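Local atomic coordinates of fibronectin type III domain-containing protein (Simiduia agarivorans, PDB entry 6P2K), a protein that probably hydrolyses xyloglucan or related beta-glucans as a glycoside hydrolase of family 74, through the beta-propeller part held in this chain, and binds zinc ions. Residues S351-N354 and Q355-Y358; S425-G428 and G429-S433; W432-M435 and Q436-R439; S759-P762 and G763-L766. All coordinates share one frame; numbering follows the deposited sequence.

Contact 1. Residues S351-N354 and Q355-Y358; sequences STTN and QTMY
With chi1 at 178°, Thr352 OG1 lies anti to its own backbone N, which brings it to the carbonyl oxygen of Thr356. Thr353 and Thr356 both set OG1 between backbone N and carbonyl carbon (chi1 63° and 57°), which brings the two hydroxyls within bonding distance of each other. Thr352 OG1 donates to Thr356 O at 2.6 Å, arriving from above the carbonyl plane. It also accepts from Asn354 N at 2.8 Å, which makes an ST turn. The hydroxyls Thr353 OG1 and Thr356 OG1 are hydrogen-bonded at 2.7 Å, and either could be the donor. The stretch is the loop of a beta hairpin in a propeller blade, joining strands 348-351 and 358-363. Ser351 and Tyr358 close it as an antiparallel hydrogen-bonded pair, with Ser351 N to Tyr358 O at 2.9 Å. A valine in place of Thr352 would probably leave Asn354 N and Thr356 O without their shared hydroxyl and let the turn shift. Thr353 CG2 lies 3.8 Å from Tyr358 CE1. One water joins Thr353 OG1 to Gln355 N, and another joins it to Tyr358 OH, which also bonds to Asp322 O. Gln355 NE2 reaches out to Asp326 and Asn420, while Asn354 ND2 bonds to Asn332 OD1.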
ATOM      1  N   SER B 351      36.880 -30.130  -0.636  1.00 24.98           N
ATOM      2  CA  SER B 351      37.045 -29.312  -1.838  1.00 22.62           C
ATOM      3  C   SER B 351      36.556 -27.892  -1.543  1.00 21.08           C
ATOM      4  O   SER B 351      36.459 -27.491  -0.379  1.00 24.24           O
ATOM      5  CB  SER B 351      36.314 -29.956  -3.028  1.00 23.32           C
ATOM      6  OG  SER B 351      36.541 -29.222  -4.220  1.00 21.87           O
ATOM      7  N   THR B 352      36.239 -27.136  -2.597  1.00 17.21           N
ATOM      8  CA  THR B 352      35.942 -25.711  -2.467  1.00 19.22           C
ATOM      9  C   THR B 352      35.148 -25.238  -3.679  1.00 18.51           C
ATOM     10  O   THR B 352      35.165 -25.868  -4.740  1.00 21.62           O
ATOM     11  CB  THR B 352      37.230 -24.889  -2.343  1.00 20.87           C
ATOM     12  OG1 THR B 352      36.911 -23.493  -2.258  1.00 20.81           O
ATOM     13  CG2 THR B 352      38.120 -25.123  -3.554  1.00 17.12           C
ATOM     14  N   THR B 353      34.452 -24.110  -3.511  1.00 15.39           N
ATOM     15  CA  THR B 353      33.881 -23.410  -4.658  1.00 20.68           C
ATOM     16  C   THR B 353      34.791 -22.308  -5.180  1.00 23.10           C
ATOM     17  O   THR B 353      34.484 -21.733  -6.234  1.00 21.11           O
ATOM     18  CB  THR B 353      32.501 -22.810  -4.328  1.00 18.25           C
ATOM     19  OG1 THR B 353      32.623 -21.812  -3.302  1.00 15.16           O
ATOM     20  CG2 THR B 353      31.519 -23.897  -3.901  1.00 14.72           C
ATOM     21  N   ASN B 354      35.869 -22.000  -4.439  1.00 21.13           N
ATOM     22  CA  ASN B 354      37.037 -21.184  -4.791  1.00 23.29           C
ATOM     23  C   ASN B 354      37.547 -20.455  -3.552  1.00 20.22           C
ATOM     24  O   ASN B 354      38.722 -20.571  -3.195  1.00 21.93           O
ATOM     25  CB  ASN B 354      36.769 -20.154  -5.894  1.00 26.28           C
ATOM     26  CG  ASN B 354      38.004 -19.329  -6.229  1.00 30.47           C
ATOM     27  OD1 ASN B 354      38.142 -18.192  -5.785  1.00 33.34           O
ATOM     28  ND2 ASN B 354      38.916 -19.911  -7.000  1.00 31.70           N
ATOM     29  N   GLN B 355      36.670 -19.697  -2.895  1.00 19.29           N
ATOM     30  CA  GLN B 355      37.025 -18.934  -1.706  1.00 20.99           C
ATOM     31  C   GLN B 355      36.559 -19.605  -0.422  1.00 20.46           C
ATOM     32  O   GLN B 355      36.535 -18.959   0.632  1.00 23.85           O
ATOM     33  CB  GLN B 355      36.440 -17.522  -1.780  1.00 18.53           C
ATOM     34  CG  GLN B 355      36.626 -16.808  -3.109  1.00 19.69           C
ATOM     35  CD  GLN B 355      36.111 -15.375  -3.066  1.00 20.72           C
ATOM     36  OE1 GLN B 355      36.835 -14.434  -3.397  1.00 21.92           O
ATOM     37  NE2 GLN B 355      34.858 -15.203  -2.648  1.00 17.03           N
ATOM     38  N   THR B 356      36.190 -20.881  -0.481  1.00 18.21           N
ATOM     39  CA  THR B 356      35.434 -21.518   0.587  1.00 19.37           C
ATOM     40  C   THR B 356      36.057 -22.865   0.941  1.00 21.43           C
ATOM     41  O   THR B 356      37.072 -23.279   0.374  1.00 21.94           O
ATOM     42  CB  THR B 356      33.967 -21.688   0.173  1.00 21.75           C
ATOM     43  OG1 THR B 356      33.902 -22.440  -1.048  1.00 22.29           O
ATOM     44  CG2 THR B 356      33.323 -20.326  -0.054  1.00 17.43           C
ATOM     45  N   MET B 357      35.437 -23.551   1.900  1.00 18.67           N
ATOM     46  CA  MET B 357      35.814 -24.906   2.277  1.00 21.01           C
ATOM     47  C   MET B 357      34.549 -25.746   2.365  1.00 21.69           C
ATOM     48  O   MET B 357      33.586 -25.353   3.033  1.00 17.66           O
ATOM     49  CB  MET B 357      36.571 -24.938   3.613  1.00 24.04           C
ATOM     50  CG  MET B 357      37.839 -24.095   3.640  1.00 26.70           C
ATOM     51  SD  MET B 357      37.525 -22.378   4.096  1.00 27.75           S
ATOM     52  CE  MET B 357      37.211 -22.549   5.851  1.00 24.49           C
ATOM     53  N   TYR B 358      34.555 -26.895   1.694  1.00 19.35           N
ATOM     54  CA  TYR B 358      33.385 -27.755   1.615  1.00 17.25           C
ATOM     55  C   TYR B 358      33.797 -29.199   1.842  1.00 21.77           C
ATOM     56  O   TYR B 358      34.856 -29.629   1.375  1.00 19.43           O
ATOM     57  CB  TYR B 358      32.690 -27.622   0.253  1.00 18.15           C
ATOM     58  CG  TYR B 358      31.686 -26.496   0.190  1.00 21.21           C
ATOM     59  CD1 TYR B 358      32.084 -25.199  -0.102  1.00 21.27           C
ATOM     60  CD2 TYR B 358      30.337 -26.730   0.423  1.00 21.38           C
ATOM     61  CE1 TYR B 358      31.166 -24.163  -0.159  1.00 17.48           C
ATOM     62  CE2 TYR B 358      29.413 -25.705   0.366  1.00 18.76           C
ATOM     63  CZ  TYR B 358      29.836 -24.427   0.075  1.00 16.89           C
ATOM     64  OH  TYR B 358      28.923 -23.408   0.021  1.00 19.57           O
TER
HETATM   65  O   HOH W   1      33.885 -19.318  -3.592  1.00 18.40           O
HETATM   66  O   HOH W   2      30.122 -21.177  -1.982  1.00 20.54           O

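Contact 2. Residues S425-G428 and G429-S433; sequences SWDG and GVSWS
Asp427 OD1 accepts from Ser431 N at 2.9 Å. The bond is nearly straight (175°) and uses the syn lone pair. Asp427 OD1 also takes a weak bond from Val430 N, and Asp427 OD2 takes a very short one from Ser431 OG, at 2.5 Å. Beside this carboxylate, Ser425 OG donates to Ser431 O at 2.6 Å and accepts from Gly429 N at 2.9 Å. Ser425 CB sits over one face of the Trp432 six-membered ring, 3.6 Å from its centroid, in a CH-pi contact. Asp427 CG lies between the backbone N and the carbonyl carbon (chi1 55°), which turns the carboxylate to the backbone of Val430 and Ser431. Gly429 has backbone angles at which a side chain would strike the carbonyl O of Gly428. Ser, Asp, Gly, Ser and Trp in this spacing match an Asp box, a hairpin turn known from several beta-propeller families. Further out, a water accepts from Trp426 N and donates to Ser431 OG, which also bonds to Thr392 OG1. Trp426 meets the ring of Tyr412, and Trp432 packs on Val413 and Gln415. The three donors that Val430 and Ser431 turn on the carboxylate would be expected to stabilise its negative charge and pin the turn.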
ATOM      1  N   SER B 425      25.855  -6.287   7.309  1.00 16.61           N
ATOM      2  CA  SER B 425      25.438  -6.923   8.550  1.00 17.34           C
ATOM      3  C   SER B 425      24.361  -6.088   9.219  1.00 18.31           C
ATOM      4  O   SER B 425      24.382  -4.856   9.142  1.00 18.16           O
ATOM      5  CB  SER B 425      26.620  -7.100   9.510  1.00 17.58           C
ATOM      6  OG  SER B 425      26.223  -7.799  10.678  1.00 17.56           O
ATOM      7  N   TRP B 426      23.422  -6.766   9.881  1.00 17.35           N
ATOM      8  CA  TRP B 426      22.379  -6.102  10.652  1.00 18.35           C
ATOM      9  C   TRP B 426      22.347  -6.556  12.106  1.00 20.34           C
ATOM     10  O   TRP B 426      21.366  -6.277  12.808  1.00 20.20           O
ATOM     11  CB  TRP B 426      21.013  -6.320   9.994  1.00 18.57           C
ATOM     12  CG  TRP B 426      20.985  -5.841   8.578  1.00 18.10           C
ATOM     13  CD1 TRP B 426      20.604  -4.610   8.138  1.00 17.90           C
ATOM     14  CD2 TRP B 426      21.388  -6.577   7.415  1.00 15.06           C
ATOM     15  NE1 TRP B 426      20.725  -4.536   6.771  1.00 17.37           N
ATOM     16  CE2 TRP B 426      21.205  -5.732   6.303  1.00 16.43           C
ATOM     17  CE3 TRP B 426      21.870  -7.871   7.206  1.00 13.04           C
ATOM     18  CZ2 TRP B 426      21.492  -6.139   4.998  1.00 16.04           C
ATOM     19  CZ3 TRP B 426      22.156  -8.275   5.911  1.00 17.61           C
ATOM     20  CH2 TRP B 426      21.965  -7.411   4.825  1.00 17.65           C
ATOM     21  N   ASP B 427      23.392  -7.236  12.581  1.00 19.88           N
ATOM     22  CA  ASP B 427      23.514  -7.633  13.983  1.00 23.05           C
ATOM     23  C   ASP B 427      24.870  -7.221  14.547  1.00 23.05           C
ATOM     24  O   ASP B 427      25.470  -7.928  15.362  1.00 21.24           O
ATOM     25  CB  ASP B 427      23.280  -9.136  14.160  1.00 24.18           C
ATOM     26  CG  ASP B 427      24.198  -9.994  13.294  1.00 26.17           C
ATOM     27  OD1 ASP B 427      25.237  -9.497  12.807  1.00 23.86           O
ATOM     28  OD2 ASP B 427      23.866 -11.183  13.097  1.00 24.73           O
ATOM     29  N   GLY B 428      25.374  -6.068  14.114  1.00 23.16           N
ATOM     30  CA  GLY B 428      26.611  -5.534  14.642  1.00 19.97           C
ATOM     31  C   GLY B 428      27.876  -6.138  14.082  1.00 21.31           C
ATOM     32  O   GLY B 428      28.950  -5.921  14.654  1.00 21.05           O
ATOM     33  N   GLY B 429      27.796  -6.885  12.985  1.00 18.18           N
ATOM     34  CA  GLY B 429      28.969  -7.484  12.386  1.00 17.93           C
ATOM     35  C   GLY B 429      29.187  -8.948  12.692  1.00 19.76           C
ATOM     36  O   GLY B 429      30.236  -9.489  12.323  1.00 16.22           O
ATOM     37  N   VAL B 430      28.236  -9.605  13.359  1.00 19.23           N
ATOM     38  CA  VAL B 430      28.358 -11.036  13.619  1.00 19.19           C
ATOM     39  C   VAL B 430      28.070 -11.834  12.353  1.00 19.51           C
ATOM     40  O   VAL B 430      28.862 -12.694  11.948  1.00 18.31           O
ATOM     41  CB  VAL B 430      27.428 -11.451  14.773  1.00 20.36           C
ATOM     42  CG1 VAL B 430      27.289 -12.966  14.832  1.00 23.10           C
ATOM     43  CG2 VAL B 430      27.953 -10.912  16.097  1.00 20.03           C
ATOM     44  N   SER B 431      26.939 -11.562  11.705  1.00 21.16           N
ATOM     45  CA  SER B 431      26.515 -12.312  10.532  1.00 19.44           C
ATOM     46  C   SER B 431      26.271 -11.356   9.375  1.00 17.70           C
ATOM     47  O   SER B 431      25.929 -10.189   9.577  1.00 18.53           O
ATOM     48  CB  SER B 431      25.256 -13.129  10.817  1.00 16.59           C
ATOM     49  OG  SER B 431      24.114 -12.294  10.917  1.00 18.04           O
ATOM     50  N   TRP B 432      26.436 -11.869   8.153  1.00 14.08           N
ATOM     51  CA  TRP B 432      26.511 -11.021   6.972  1.00 11.45           C
ATOM     52  C   TRP B 432      25.761 -11.631   5.796  1.00 16.37           C
ATOM     53  O   TRP B 432      25.467 -12.830   5.760  1.00 17.47           O
ATOM     54  CB  TRP B 432      27.963 -10.784   6.543  1.00 15.66           C
ATOM     55  CG  TRP B 432      28.839 -10.279   7.632  1.00 17.18           C
ATOM     56  CD1 TRP B 432      29.364 -11.001   8.669  1.00 13.14           C
ATOM     57  CD2 TRP B 432      29.297  -8.936   7.801  1.00 17.81           C
ATOM     58  NE1 TRP B 432      30.118 -10.184   9.476  1.00 16.35           N
ATOM     59  CE2 TRP B 432      30.097  -8.912   8.962  1.00 18.50           C
ATOM     60  CE3 TRP B 432      29.108  -7.750   7.085  1.00 15.82           C
ATOM     61  CZ2 TRP B 432      30.709  -7.749   9.421  1.00 15.40           C
ATOM     62  CZ3 TRP B 432      29.717  -6.591   7.545  1.00 18.52           C
ATOM     63  CH2 TRP B 432      30.506  -6.601   8.701  1.00 16.63           C
ATOM     64  N   SER B 433      25.486 -10.773   4.816  1.00 16.67           N
ATOM     65  CA  SER B 433      24.996 -11.166   3.505  1.00 17.22           C
ATOM     66  C   SER B 433      25.562 -10.189   2.484  1.00 20.04           C
ATOM     67  O   SER B 433      25.653  -8.990   2.753  1.00 20.38           O
ATOM     68  CB  SER B 433      23.463 -11.164   3.438  1.00 17.74           C
ATOM     69  OG  SER B 433      23.015 -11.442   2.120  1.00 18.08           O
TER
HETATM   70  O   HOH W   3      22.917  -9.583  10.176  1.00 17.79           O

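Contact 3. Residues W432-M435 and Q436-R439; sequences WSNM and QHRR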
ATOM      1  N   TRP B 432      26.436 -11.869   8.153  1.00 14.08           N
ATOM      2  CA  TRP B 432      26.511 -11.021   6.972  1.00 11.45           C
ATOM      3  C   TRP B 432      25.761 -11.631   5.796  1.00 16.37           C
ATOM      4  O   TRP B 432      25.467 -12.830   5.760  1.00 17.47           O
ATOM      5  CB  TRP B 432      27.963 -10.784   6.543  1.00 15.66           C
ATOM      6  CG  TRP B 432      28.839 -10.279   7.632  1.00 17.18           C
ATOM      7  CD1 TRP B 432      29.364 -11.001   8.669  1.00 13.14           C
ATOM      8  CD2 TRP B 432      29.297  -8.936   7.801  1.00 17.81           C
ATOM      9  NE1 TRP B 432      30.118 -10.184   9.476  1.00 16.35           N
ATOM     10  CE2 TRP B 432      30.097  -8.912   8.962  1.00 18.50           C
ATOM     11  CE3 TRP B 432      29.108  -7.750   7.085  1.00 15.82           C
ATOM     12  CZ2 TRP B 432      30.709  -7.749   9.421  1.00 15.40           C
ATOM     13  CZ3 TRP B 432      29.717  -6.591   7.545  1.00 18.52           C
ATOM     14  CH2 TRP B 432      30.506  -6.601   8.701  1.00 16.63           C
ATOM     15  N   SER B 433      25.486 -10.773   4.816  1.00 16.67           N
ATOM     16  CA  SER B 433      24.996 -11.166   3.505  1.00 17.22           C
ATOM     17  C   SER B 433      25.562 -10.189   2.484  1.00 20.04           C
ATOM     18  O   SER B 433      25.653  -8.990   2.753  1.00 20.38           O
ATOM     19  CB  SER B 433      23.463 -11.164   3.438  1.00 17.74           C
ATOM     20  OG  SER B 433      23.015 -11.442   2.120  1.00 18.08           O
ATOM     21  N   ASN B 434      25.956 -10.705   1.320  1.00 20.71           N
ATOM     22  CA  ASN B 434      26.353  -9.842   0.212  1.00 19.71           C
ATOM     23  C   ASN B 434      25.487 -10.079  -1.020  1.00 18.27           C
ATOM     24  O   ASN B 434      25.866  -9.686  -2.128  1.00 18.15           O
ATOM     25  CB  ASN B 434      27.843 -10.014  -0.111  1.00 15.81           C
ATOM     26  CG  ASN B 434      28.147 -11.269  -0.922  1.00 16.42           C
ATOM     27  OD1 ASN B 434      27.418 -12.258  -0.879  1.00 13.61           O
ATOM     28  ND2 ASN B 434      29.237 -11.223  -1.676  1.00 13.84           N
ATOM     29  N   MET B 435      24.315 -10.699  -0.839  1.00 19.56           N
ATOM     30  CA  MET B 435      23.465 -11.050  -1.973  1.00 18.95           C
ATOM     31  C   MET B 435      22.981  -9.819  -2.730  1.00 17.79           C
ATOM     32  O   MET B 435      22.746  -9.893  -3.941  1.00 18.04           O
ATOM     33  CB  MET B 435      22.268 -11.878  -1.497  1.00 17.70           C
ATOM     34  CG  MET B 435      22.623 -13.258  -0.951  1.00 19.58           C
ATOM     35  SD  MET B 435      23.442 -14.342  -2.145  1.00 20.44           S
ATOM     36  CE  MET B 435      22.176 -14.495  -3.402  1.00 20.93           C
ATOM     37  N   GLN B 436      22.830  -8.679  -2.047  1.00 14.19           N
ATOM     38  CA  GLN B 436      22.304  -7.489  -2.709  1.00 14.16           C
ATOM     39  C   GLN B 436      23.282  -6.871  -3.703  1.00 17.89           C
ATOM     40  O   GLN B 436      22.876  -5.984  -4.461  1.00 18.11           O
ATOM     41  CB  GLN B 436      21.878  -6.443  -1.672  1.00 14.39           C
ATOM     42  CG  GLN B 436      20.660  -6.864  -0.846  1.00 19.01           C
ATOM     43  CD  GLN B 436      19.975  -5.701  -0.131  1.00 24.39           C
ATOM     44  OE1 GLN B 436      20.384  -4.545  -0.251  1.00 20.11           O
ATOM     45  NE2 GLN B 436      18.921  -6.011   0.617  1.00 27.95           N
ATOM     46  N   HIS B 437      24.542  -7.310  -3.738  1.00 13.09           N
ATOM     47  CA  HIS B 437      25.455  -6.809  -4.759  1.00 15.94           C
ATOM     48  C   HIS B 437      25.215  -7.456  -6.117  1.00 17.52           C
ATOM     49  O   HIS B 437      25.695  -6.935  -7.132  1.00 13.59           O
ATOM     50  CB  HIS B 437      26.913  -6.999  -4.313  1.00 15.60           C
ATOM     51  CG  HIS B 437      27.569  -8.241  -4.838  1.00 19.32           C
ATOM     52  ND1 HIS B 437      27.509  -9.451  -4.177  1.00 21.08           N
ATOM     53  CD2 HIS B 437      28.336  -8.451  -5.936  1.00 19.17           C
ATOM     54  CE1 HIS B 437      28.193 -10.356  -4.855  1.00 19.43           C
ATOM     55  NE2 HIS B 437      28.704  -9.775  -5.926  1.00 20.54           N
ATOM     56  N   ARG B 438      24.456  -8.548  -6.160  1.00 15.60           N
ATOM     57  CA  ARG B 438      24.119  -9.226  -7.409  1.00 19.91           C
ATOM     58  C   ARG B 438      22.816  -8.633  -7.932  1.00 22.53           C
ATOM     59  O   ARG B 438      21.725  -9.031  -7.516  1.00 20.56           O
ATOM     60  CB  ARG B 438      24.023 -10.729  -7.181  1.00 24.36           C
ATOM     61  CG  ARG B 438      25.069 -11.254  -6.200  1.00 28.49           C
ATOM     62  CD  ARG B 438      25.182 -12.770  -6.220  1.00 35.30           C
ATOM     63  NE  ARG B 438      26.089 -13.238  -7.264  1.00 43.53           N
ATOM     64  CZ  ARG B 438      27.350 -13.602  -7.052  1.00 41.70           C
ATOM     65  NH1 ARG B 438      27.871 -13.547  -5.831  1.00 37.12           N
ATOM     66  NH2 ARG B 438      28.091 -14.015  -8.068  1.00 43.79           N
ATOM     67  N   ARG B 439      22.933  -7.672  -8.850  1.00 19.61           N
ATOM     68  CA  ARG B 439      21.796  -6.878  -9.289  1.00 20.22           C
ATOM     69  C   ARG B 439      20.995  -7.531 -10.409  1.00 21.54           C
ATOM     70  O   ARG B 439      19.902  -7.051 -10.726  1.00 21.69           O
ATOM     71  CB  ARG B 439      22.264  -5.489  -9.747  1.00 18.29           C
ATOM     72  CG  ARG B 439      23.196  -4.778  -8.770  1.00 15.53           C
ATOM     73  CD  ARG B 439      22.575  -4.615  -7.381  1.00 18.40           C
ATOM     74  NE  ARG B 439      21.470  -3.657  -7.358  1.00 17.35           N
ATOM     75  CZ  ARG B 439      20.785  -3.336  -6.263  1.00 19.91           C
ATOM     76  NH1 ARG B 439      21.091  -3.893  -5.097  1.00 15.78           N
ATOM     77  NH2 ARG B 439      19.795  -2.456  -6.332  1.00 20.39           N
TER
HETATM   78  O   HOH W   4      22.745  -8.584   0.950  1.00 20.82           O
HETATM   79  O   HOH W   5      26.903 -13.747  -3.060  1.00 26.02           O
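Asn434 O is gripped twice by His437, and this is the tight part of the contact. His437 ND1 donates to Asn434 O at 2.6 Å, with the oxygen close to the ring plane. His437 N donates to Asn434 O at 3.2 Å, from above the carbonyl plane. The chi1 of His437 is 96°, off the usual staggered values, and that turn carries ND1 round to the carbonyl. The Asn434 side chain runs alongside the imidazole with its amide plane 41° from the ring, and Asn434 ND2 comes to 3.5 Å from His437 CE1. That ND2 is itself bonded to Asn420 O. Arg438 CG packs closely over one face of the His437 ring. Arg438 N donates to Met435 O at 3.1 Å. The two successive bonds from a residue to the carbonyl three places back mark a short 3-10 turn in the loop after strand 431-432. Met435 and Gln436 both pack on Trp385, and Gln436 OE1 reaches Lys482 NZ. The looser side holds the partly exposed Arg438 and Arg439. Arg438 NH1 meets Asn434 OD1 only through a water, which lies 2.7 Å from Asn434 OD1 and 2.9 Å from Arg438 NH1. Arg439 NH1 bends back to Gln436 O in the carbonyl plane.

Contact 4. Residues S759-P762 and G763-L766; sequences STTP and GAGL
Ser759 begins the approach to Leu766 across the tight beta hairpin of strands 754-761 and 765-770. The hairpin belongs to a propeller blade in which the N-terminal strand 7-8 pairs with 765-770, so both ends of the chain share one sheet. Ser759 O lies 3.5 Å from Leu766 CD1. Thr760 and Leu766 form an antiparallel non-hydrogen-bonded pair, and Thr760 CG2 meets Leu766 CD1 at 3.9 Å. The hydroxyl of Thr760 is used elsewhere, bonded to Ser745 OG and Thr744 OG1. Thr761 carries the turn. Its OG1 stands between backbone N and carbonyl carbon (chi1 63°), pointing at the returning chain. Thr761 OG1 accepts from Ala764 N at 2.9 Å and donates to Gly765 O at 2.8 Å. Thr761 N adds a weak bond to the same Gly765 O. Replacing Thr761 with alanine would probably leave Ala764 N without its acceptor and the loop held mainly by weak backbone bonds. Pro762 packs on Tyr402 and Phe740 and is the centre of an inverse gamma turn. Gly763 follows with angles at which a side chain would jam against Pro762 O. The gamma turn is closed by a weak bond from Gly763 N to Thr761 O, 2.9 Å.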
ATOM      1  N   SER B 759      38.966  -1.576  12.245  1.00 18.50           N
ATOM      2  CA  SER B 759      39.985  -1.559  11.203  1.00 21.58           C
ATOM      3  C   SER B 759      39.730  -2.657  10.184  1.00 20.96           C
ATOM      4  O   SER B 759      39.471  -3.810  10.554  1.00 20.97           O
ATOM      5  CB  SER B 759      41.394  -1.695  11.806  1.00 21.74           C
ATOM      6  OG  SER B 759      41.572  -0.833  12.916  1.00 23.75           O
ATOM      7  N   THR B 760      39.806  -2.296   8.907  1.00 18.55           N
ATOM      8  CA  THR B 760      39.747  -3.254   7.818  1.00 17.33           C
ATOM      9  C   THR B 760      41.155  -3.550   7.323  1.00 20.14           C
ATOM     10  O   THR B 760      42.056  -2.713   7.424  1.00 17.81           O
ATOM     11  CB  THR B 760      38.889  -2.725   6.675  1.00 19.20           C
ATOM     12  OG1 THR B 760      39.498  -1.542   6.133  1.00 20.63           O
ATOM     13  CG2 THR B 760      37.504  -2.384   7.177  1.00 20.98           C
ATOM     14  N   THR B 761      41.342  -4.759   6.804  1.00 19.01           N
ATOM     15  CA  THR B 761      42.658  -5.247   6.431  1.00 17.23           C
ATOM     16  C   THR B 761      42.663  -5.697   4.978  1.00 19.92           C
ATOM     17  O   THR B 761      41.633  -6.141   4.457  1.00 18.72           O
ATOM     18  CB  THR B 761      43.079  -6.420   7.328  1.00 18.91           C
ATOM     19  OG1 THR B 761      42.174  -7.511   7.130  1.00 20.00           O
ATOM     20  CG2 THR B 761      43.046  -6.012   8.795  1.00 19.29           C
ATOM     21  N   PRO B 762      43.812  -5.595   4.295  1.00 18.65           N
ATOM     22  CA  PRO B 762      43.930  -6.049   2.904  1.00 20.22           C
ATOM     23  C   PRO B 762      44.147  -7.556   2.784  1.00 22.43           C
ATOM     24  O   PRO B 762      45.108  -8.017   2.170  1.00 24.71           O
ATOM     25  CB  PRO B 762      45.140  -5.260   2.398  1.00 20.69           C
ATOM     26  CG  PRO B 762      46.010  -5.160   3.602  1.00 23.58           C
ATOM     27  CD  PRO B 762      45.066  -4.980   4.771  1.00 20.64           C
ATOM     28  N   GLY B 763      43.257  -8.333   3.395  1.00 19.58           N
ATOM     29  CA  GLY B 763      43.397  -9.770   3.305  1.00 20.31           C
ATOM     30  C   GLY B 763      42.797 -10.575   4.436  1.00 21.02           C
ATOM     31  O   GLY B 763      42.663 -11.793   4.305  1.00 25.80           O
ATOM     32  N   ALA B 764      42.427  -9.931   5.547  1.00 18.06           N
ATOM     33  CA  ALA B 764      41.857 -10.651   6.683  1.00 21.33           C
ATOM     34  C   ALA B 764      40.559 -10.020   7.180  1.00 24.88           C
ATOM     35  O   ALA B 764      40.191 -10.208   8.345  1.00 20.34           O
ATOM     36  CB  ALA B 764      42.867 -10.746   7.831  1.00 22.01           C
ATOM     37  N   GLY B 765      39.863  -9.267   6.329  1.00 22.12           N
ATOM     38  CA  GLY B 765      38.555  -8.767   6.708  1.00 20.90           C
ATOM     39  C   GLY B 765      38.602  -7.706   7.797  1.00 19.00           C
ATOM     40  O   GLY B 765      39.546  -6.922   7.907  1.00 20.17           O
ATOM     41  N   LEU B 766      37.561  -7.701   8.627  1.00 18.85           N
ATOM     42  CA  LEU B 766      37.294  -6.622   9.565  1.00 16.16           C
ATOM     43  C   LEU B 766      37.536  -7.079  10.996  1.00 21.98           C
ATOM     44  O   LEU B 766      37.127  -8.177  11.387  1.00 25.30           O
ATOM     45  CB  LEU B 766      35.852  -6.133   9.416  1.00 16.80           C
ATOM     46  CG  LEU B 766      35.304  -5.190  10.485  1.00 17.34           C
ATOM     47  CD1 LEU B 766      36.013  -3.844  10.434  1.00 16.21           C
ATOM     48  CD2 LEU B 766      33.801  -5.024  10.304  1.00 18.61           C
TER

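How the contacts relate
Contacts 2 and 3 run into each other through Trp432 and Ser433, with centres 13 Å apart. The indole of Trp432 also joins them to contact 4, where Trp432 CH2 packs on Leu766 CD2 at 4.0 Å. Contact 1 touches none of the others. Its nearest approach is to contact 3, about 7 Å between nearest atoms, and Asn420 bridges the two by bonding to both Gln355 and Asn434. Contacts 1 and 4 each lie close to a zinc-binding residue. The side chain of Asn354 is about 4 Å from that of Gln16, and the side chain of Thr760 about 5 Å from that of Asp405. Contact 3 lies away from the zinc sites.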